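PDB 5UYT: Ice-binding protein from Flavobacteriaceae bacterium, which probably binds ice and acts as a multi-domain antifreeze protein, through right-handed beta-helix (beta-solenoid) domains. Local coordinates for residues H28-V33 / V306-T311; L326-Q329 / V335-I338; V352-I355 / I359-N362. All coordinates share one frame; numbering follows the deposited sequence.

Interaction 1: residues H28-V33 / V306-T311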
# COMPACT_ATOMS: atom_id res chain seq x y z
N HIS A 28 3.07 -4.16 8.97
CA HIS A 28 2.68 -3.35 7.83
C HIS A 28 3.94 -3.10 7.00
O HIS A 28 4.89 -2.44 7.46
CB HIS A 28 2.05 -2.04 8.31
CG HIS A 28 0.85 -2.23 9.19
ND1 HIS A 28 -0.35 -2.73 8.72
CD2 HIS A 28 0.67 -2.03 10.52
CE1 HIS A 28 -1.22 -2.80 9.70
NE2 HIS A 28 -0.62 -2.40 10.81
N ILE A 29 3.99 -3.68 5.81
CA ILE A 29 5.25 -3.68 5.04
C ILE A 29 4.98 -3.15 3.66
O ILE A 29 4.06 -3.63 3.00
CB ILE A 29 5.84 -5.11 4.85
CG1 ILE A 29 5.98 -5.88 6.19
CG2 ILE A 29 7.14 -5.04 4.04
CD1 ILE A 29 7.13 -5.43 7.07
N THR A 30 5.81 -2.20 3.21
CA THR A 30 5.78 -1.69 1.84
C THR A 30 7.16 -1.90 1.23
O THR A 30 8.12 -1.27 1.65
CB THR A 30 5.41 -0.20 1.77
OG1 THR A 30 4.16 -0.01 2.41
CG2 THR A 30 5.30 0.25 0.27
N GLY A 31 7.21 -2.73 0.21
CA GLY A 31 8.46 -3.15 -0.42
C GLY A 31 8.44 -4.67 -0.54
O GLY A 31 7.68 -5.36 0.19
N ASP A 32 9.31 -5.21 -1.39
CA ASP A 32 9.44 -6.66 -1.45
C ASP A 32 10.01 -7.21 -0.12
O ASP A 32 10.73 -6.50 0.61
CB ASP A 32 10.28 -7.10 -2.64
CG ASP A 32 9.61 -6.86 -3.99
OD1 ASP A 32 8.45 -6.39 -4.03
OD2 ASP A 32 10.27 -7.12 -5.03
N VAL A 33 9.77 -8.50 0.12
CA VAL A 33 10.29 -9.22 1.29
C VAL A 33 10.91 -10.50 0.76
O VAL A 33 10.28 -11.23 -0.01
CB VAL A 33 9.14 -9.58 2.27
CG1 VAL A 33 9.64 -10.52 3.38
CG2 VAL A 33 8.51 -8.31 2.85
N VAL A 306 -1.85 -0.43 3.88
CA VAL A 306 -1.65 0.70 2.97
C VAL A 306 -1.16 0.12 1.65
O VAL A 306 -0.21 -0.71 1.63
CB VAL A 306 -0.59 1.69 3.53
CG1 VAL A 306 -0.39 2.88 2.60
CG2 VAL A 306 -1.01 2.17 4.92
N LEU A 307 -1.77 0.58 0.55
CA LEU A 307 -1.41 0.19 -0.80
C LEU A 307 -0.88 1.40 -1.59
O LEU A 307 -1.07 2.56 -1.19
CB LEU A 307 -2.62 -0.45 -1.51
CG LEU A 307 -3.22 -1.70 -0.81
CD1 LEU A 307 -4.41 -2.25 -1.63
CD2 LEU A 307 -2.16 -2.79 -0.58
N THR A 308 -0.17 1.10 -2.69
CA THR A 308 0.45 2.09 -3.57
C THR A 308 -0.00 1.83 -5.02
O THR A 308 -0.69 0.81 -5.29
CB THR A 308 1.99 2.04 -3.43
OG1 THR A 308 2.45 0.68 -3.51
CG2 THR A 308 2.43 2.67 -2.11
N PRO A 309 0.32 2.74 -5.97
CA PRO A 309 -0.28 2.60 -7.29
C PRO A 309 0.23 1.35 -8.04
O PRO A 309 1.42 1.27 -8.40
CB PRO A 309 0.16 3.89 -8.03
CG PRO A 309 0.36 4.86 -6.92
CD PRO A 309 1.01 4.04 -5.83
N HIS A 310 -0.68 0.38 -8.22
CA HIS A 310 -0.38 -0.94 -8.79
C HIS A 310 -1.72 -1.58 -9.18
O HIS A 310 -2.78 -1.11 -8.77
CB HIS A 310 0.22 -1.89 -7.73
CG HIS A 310 1.64 -1.58 -7.34
ND1 HIS A 310 1.96 -1.00 -6.13
CD2 HIS A 310 2.82 -1.78 -7.98
CE1 HIS A 310 3.27 -0.86 -6.03
NE2 HIS A 310 3.82 -1.31 -7.15
N THR A 311 -1.63 -2.69 -9.90
CA THR A 311 -2.72 -3.62 -10.02
C THR A 311 -2.50 -4.74 -8.98
O THR A 311 -1.50 -5.47 -9.05
CB THR A 311 -2.74 -4.24 -11.42
OG1 THR A 311 -2.92 -3.20 -12.40
CG2 THR A 311 -3.90 -5.25 -11.53
O HOH W 1 1.06 -2.03 3.67
O HOH W 2 2.12 0.69 0.95

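Interaction 2: residues L326-Q329 / V335-I338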
# COMPACT_ATOMS: atom_id res chain seq x y z
N LEU A 326 -5.14 4.02 0.35
CA LEU A 326 -4.50 4.08 -0.97
C LEU A 326 -3.62 5.32 -1.03
O LEU A 326 -4.10 6.43 -0.89
CB LEU A 326 -5.58 4.05 -2.08
CG LEU A 326 -6.55 2.86 -1.89
CD1 LEU A 326 -7.65 3.00 -2.96
CD2 LEU A 326 -5.83 1.50 -2.03
N ASP A 327 -2.32 5.10 -1.25
CA ASP A 327 -1.31 6.14 -1.10
C ASP A 327 -0.73 6.39 -2.48
O ASP A 327 -0.01 5.53 -3.03
CB ASP A 327 -0.22 5.60 -0.13
CG ASP A 327 0.98 6.52 0.03
OD1 ASP A 327 1.03 7.60 -0.58
OD2 ASP A 327 1.91 6.10 0.80
N ALA A 328 -1.02 7.55 -3.05
CA ALA A 328 -0.51 7.90 -4.38
C ALA A 328 0.91 8.44 -4.40
O ALA A 328 1.44 8.71 -5.46
CB ALA A 328 -1.47 8.89 -5.08
N GLN A 329 1.52 8.59 -3.21
CA GLN A 329 2.90 9.07 -3.09
C GLN A 329 3.17 10.39 -3.83
O GLN A 329 4.27 10.63 -4.38
CB GLN A 329 3.90 7.96 -3.49
CG GLN A 329 3.63 6.62 -2.79
CD GLN A 329 4.70 5.54 -3.02
OE1 GLN A 329 5.13 4.87 -2.08
NE2 GLN A 329 5.09 5.32 -4.26
N VAL A 335 -3.17 5.54 -10.48
CA VAL A 335 -4.35 4.66 -10.60
C VAL A 335 -4.09 3.41 -9.72
O VAL A 335 -2.95 2.90 -9.64
CB VAL A 335 -4.51 4.19 -12.07
CG1 VAL A 335 -5.54 3.04 -12.19
CG2 VAL A 335 -4.91 5.36 -12.96
N PHE A 336 -5.16 2.94 -9.09
CA PHE A 336 -5.11 1.74 -8.28
C PHE A 336 -6.15 0.79 -8.82
O PHE A 336 -7.34 1.17 -8.97
CB PHE A 336 -5.50 2.08 -6.84
CG PHE A 336 -4.64 3.13 -6.20
CD1 PHE A 336 -3.63 2.75 -5.32
CD2 PHE A 336 -4.86 4.49 -6.47
CE1 PHE A 336 -2.84 3.73 -4.71
CE2 PHE A 336 -4.07 5.47 -5.85
CZ PHE A 336 -3.06 5.09 -4.98
N VAL A 337 -5.76 -0.44 -9.12
CA VAL A 337 -6.75 -1.43 -9.52
C VAL A 337 -6.68 -2.60 -8.55
O VAL A 337 -5.60 -3.13 -8.29
CB VAL A 337 -6.54 -1.90 -10.97
CG1 VAL A 337 -7.44 -3.12 -11.27
CG2 VAL A 337 -6.86 -0.76 -11.97
N ILE A 338 -7.83 -3.00 -8.00
CA ILE A 338 -7.88 -4.11 -7.02
C ILE A 338 -8.77 -5.20 -7.61
O ILE A 338 -9.98 -5.01 -7.74
CB ILE A 338 -8.41 -3.62 -5.64
CG1 ILE A 338 -7.40 -2.56 -5.11
CG2 ILE A 338 -8.49 -4.79 -4.64
CD1 ILE A 338 -7.86 -1.80 -3.89

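Interaction 3: residues V352-I355 / I359-N362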
# COMPACT_ATOMS: atom_id res chain seq x y z
N VAL A 352 -12.33 3.02 3.06
CA VAL A 352 -11.25 3.16 2.07
C VAL A 352 -10.81 4.61 2.22
O VAL A 352 -11.62 5.53 2.06
CB VAL A 352 -11.77 2.90 0.64
CG1 VAL A 352 -10.66 3.10 -0.40
CG2 VAL A 352 -12.40 1.49 0.56
N GLU A 353 -9.52 4.84 2.54
CA GLU A 353 -9.04 6.20 2.66
C GLU A 353 -7.96 6.48 1.63
O GLU A 353 -7.29 5.55 1.18
CB GLU A 353 -8.53 6.48 4.10
CG GLU A 353 -9.65 6.23 5.12
CD GLU A 353 -10.81 7.23 5.10
OE1 GLU A 353 -10.66 8.33 4.51
OE2 GLU A 353 -11.89 6.92 5.72
N LEU A 354 -7.85 7.74 1.24
CA LEU A 354 -6.94 8.15 0.18
C LEU A 354 -5.96 9.16 0.76
O LEU A 354 -6.37 10.12 1.47
CB LEU A 354 -7.74 8.80 -0.96
CG LEU A 354 -8.88 7.93 -1.51
CD1 LEU A 354 -9.65 8.63 -2.63
CD2 LEU A 354 -8.40 6.59 -2.04
N ILE A 355 -4.67 8.95 0.49
CA ILE A 355 -3.65 9.88 0.97
C ILE A 355 -2.65 10.26 -0.11
O ILE A 355 -2.53 9.57 -1.12
CB ILE A 355 -2.87 9.37 2.23
CG1 ILE A 355 -1.97 8.15 1.89
CG2 ILE A 355 -3.83 9.05 3.36
CD1 ILE A 355 -1.04 7.75 3.04
N ILE A 359 -6.92 10.04 -5.63
CA ILE A 359 -8.32 10.51 -5.85
C ILE A 359 -9.25 9.35 -6.26
O ILE A 359 -8.81 8.38 -6.91
CB ILE A 359 -8.42 11.71 -6.83
CG1 ILE A 359 -7.87 11.35 -8.22
CG2 ILE A 359 -7.77 12.97 -6.20
CD1 ILE A 359 -8.00 12.44 -9.31
N ALA A 360 -10.50 9.41 -5.81
CA ALA A 360 -11.38 8.26 -5.95
C ALA A 360 -11.69 7.94 -7.44
O ALA A 360 -12.01 6.81 -7.75
CB ALA A 360 -12.69 8.53 -5.22
N LYS A 361 -11.61 8.96 -8.31
CA LYS A 361 -11.80 8.79 -9.74
C LYS A 361 -10.85 7.73 -10.33
O LYS A 361 -11.14 7.15 -11.39
CB LYS A 361 -11.51 10.15 -10.41
CG LYS A 361 -11.50 10.17 -11.92
CD LYS A 361 -11.21 11.57 -12.49
CE LYS A 361 -9.73 11.95 -12.55
NZ LYS A 361 -8.76 11.16 -13.40
N ASN A 362 -9.69 7.54 -9.66
CA ASN A 362 -8.61 6.67 -10.18
C ASN A 362 -8.47 5.36 -9.42
O ASN A 362 -7.43 4.70 -9.51
CB ASN A 362 -7.24 7.42 -10.14
CG ASN A 362 -7.24 8.66 -11.03
OD1 ASN A 362 -8.01 8.77 -11.97
ND2 ASN A 362 -6.37 9.63 -10.71

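Interaction 1: residues H28-V33 / V306-T311
Thr-30 sets its methyl against that of Thr-308, CG2 to CG2 at 4.4 Å, and this loose apolar touch lies beside a polar side bridged by two ordered waters. The first torsion of Thr-30 (chi1 -56°) turns CG2 anti to the backbone N while OG1 lies beside that N. The two branches therefore do separate work, the methyl meeting Thr-308 and the hydroxyl addressing water. OG1 stays 4.5 Å from Val-306 O, too far for a direct bond, and water 2 fills the interval. Thr-30 OG1 gives its proton to this water at 2.6 Å, and the water in turn donates to Val-306 O at 2.8 Å. Water 1 lies 2.7 Å from Val-306 O and, more weakly, near Ile-29 O; it may not serve all its acceptors at once. Arg-200 NH1 is also hydrogen-bonded to Thr-30 OG1, and the Arg-200 side chain touches Val-306. On the other segment the hydroxyl of Thr-308 pairs with Asp-47 OD2.

Just 95 Å² is buried between the segments, counting both sides. Residues 28-33 belong to the first ice-binding-like region and 306-311 to the second, so this is a junction between two solenoid domains. With one methyl touch and water bridges in place of direct bonds, the chemistry is consistent with a joint partly mediated by water, its polar groups matched by bound water and by Arg-200 and Asp-47 of the first domain.

Interaction 2: residues L326-Q329 / V335-I338
Leu-326 meets Phe-336 first through CB, which stands over one face of the ring, 3.9 Å from its centroid and 14° off the normal, a CH-pi contact. The nearest ring carbon is CE1, 3.8 Å from that CB, so the methylene is displaced toward the rim. CG is anti to the carbonyl carbon (chi1 -52°) and CD1 anti to CA (chi2 175°), which turns the other methyl, CD2, to the ring side. Leu-326 CD2 passes Phe-336 CD1 at 4.2 Å and ends against Ile-338 CD1 at 4.3 Å. Leu-326 and Phe-336 run past each other in opposite directions. At the edge of the ring, near its plane, Phe-336 CZ lies 3.6 Å from Asp-327 O and 3.7 Å from Ala-328 N. Ala-328 CB touches the same carbon lightly. The backbone that borders the ring is bent by an Asx turn, in which Gln-329 N donates to Asp-327 OD1 over 2.9 Å, its N-H coming from above the carboxylate plane; Asn-356 ND2 holds the same oxygen. With an alanine at Phe-336, the ring under Leu-326 CB and beside Ala-328 is gone, and a gap would probably open between strands 323-327 and 336-340. The contact spans the interior of the solenoid: strand 323-327 lies between strands 305-307 and 351-355, while strand 336-340 lies between strands 311-314 and 363-367, with Val-363 touching both Leu-326 and Phe-336.

Interaction 3: residues V352-I355 / I359-N362
The turn of the beta-solenoid that leads from strand 351-355 to strand 363-367 folds back over the side chain of Leu-354, near the end of the strand it leaves. The evidence is a single methyl: Leu-354 CD1 lies 3.4 Å from Ala-360 N and 3.7 Å from Ile-359 C. Both atoms belong to one peptide unit, and CD1 stands over its flat face, about 3.3 Å above the plane, rather than at its edge. Ala-360 CB completes the touch, 4.0 Å from the same CD1. An extended leucine makes this reach possible: CG is anti to the carbonyl carbon (chi1 -55°) and CD1 is anti to CA (chi2 180°), so this methyl projects as far as the chain allows. Its flanks are packed by other coils, Leu-326 of strand 323-327 and Lys-380 of strand 378-380.

The turn is held internally by two hydrogen bonds. Residues 360-361 form a short 3-10 segment, and Asn-362 N donates to Ile-359 O at 3.0 Å, closing the turn around the peptide that the methyl covers. Lys-361 NZ then donates to Asn-362 OD1 at 2.9 Å, in the carbonyl plane and on a lone pair, with a C=O...N angle of 128°. That bond joins the ends of neighbouring side chains, clear of the leucine. Ala-360 and Lys-361 also meet Thr-419, which links the turn to the C-terminal end of the modelled chain. The chemistry divides cleanly: polar bonds shape the turn internally, whereas between these two segments the link is purely van der Waals, an aliphatic tip laid on a peptide plane, which suggests that it relies on close fit rather than on directional bonds.

How the interactions relate
From the N terminus, interaction 1 comes first and spans the longest loop, 272 residues, bringing the first ice-binding-like region against the second. Interactions 2 and 3 follow in series, each closing a short turn of five and three residues respectively; none of the three loops nests in or crosses another. Neighbouring contacts are joined through backbone: Leu-307 O and Asp-327 N, 2.8 Å apart, probably bond between 1 and 2, as Phe-336 N and Asn-362 O, 2.9 Å apart, do between 2 and 3. Strand 305-307, facing the first domain, is the first of three stacked strands; interactions 2 and 3 tie the other two to strand 336-340 and to the turn before strand 363-367.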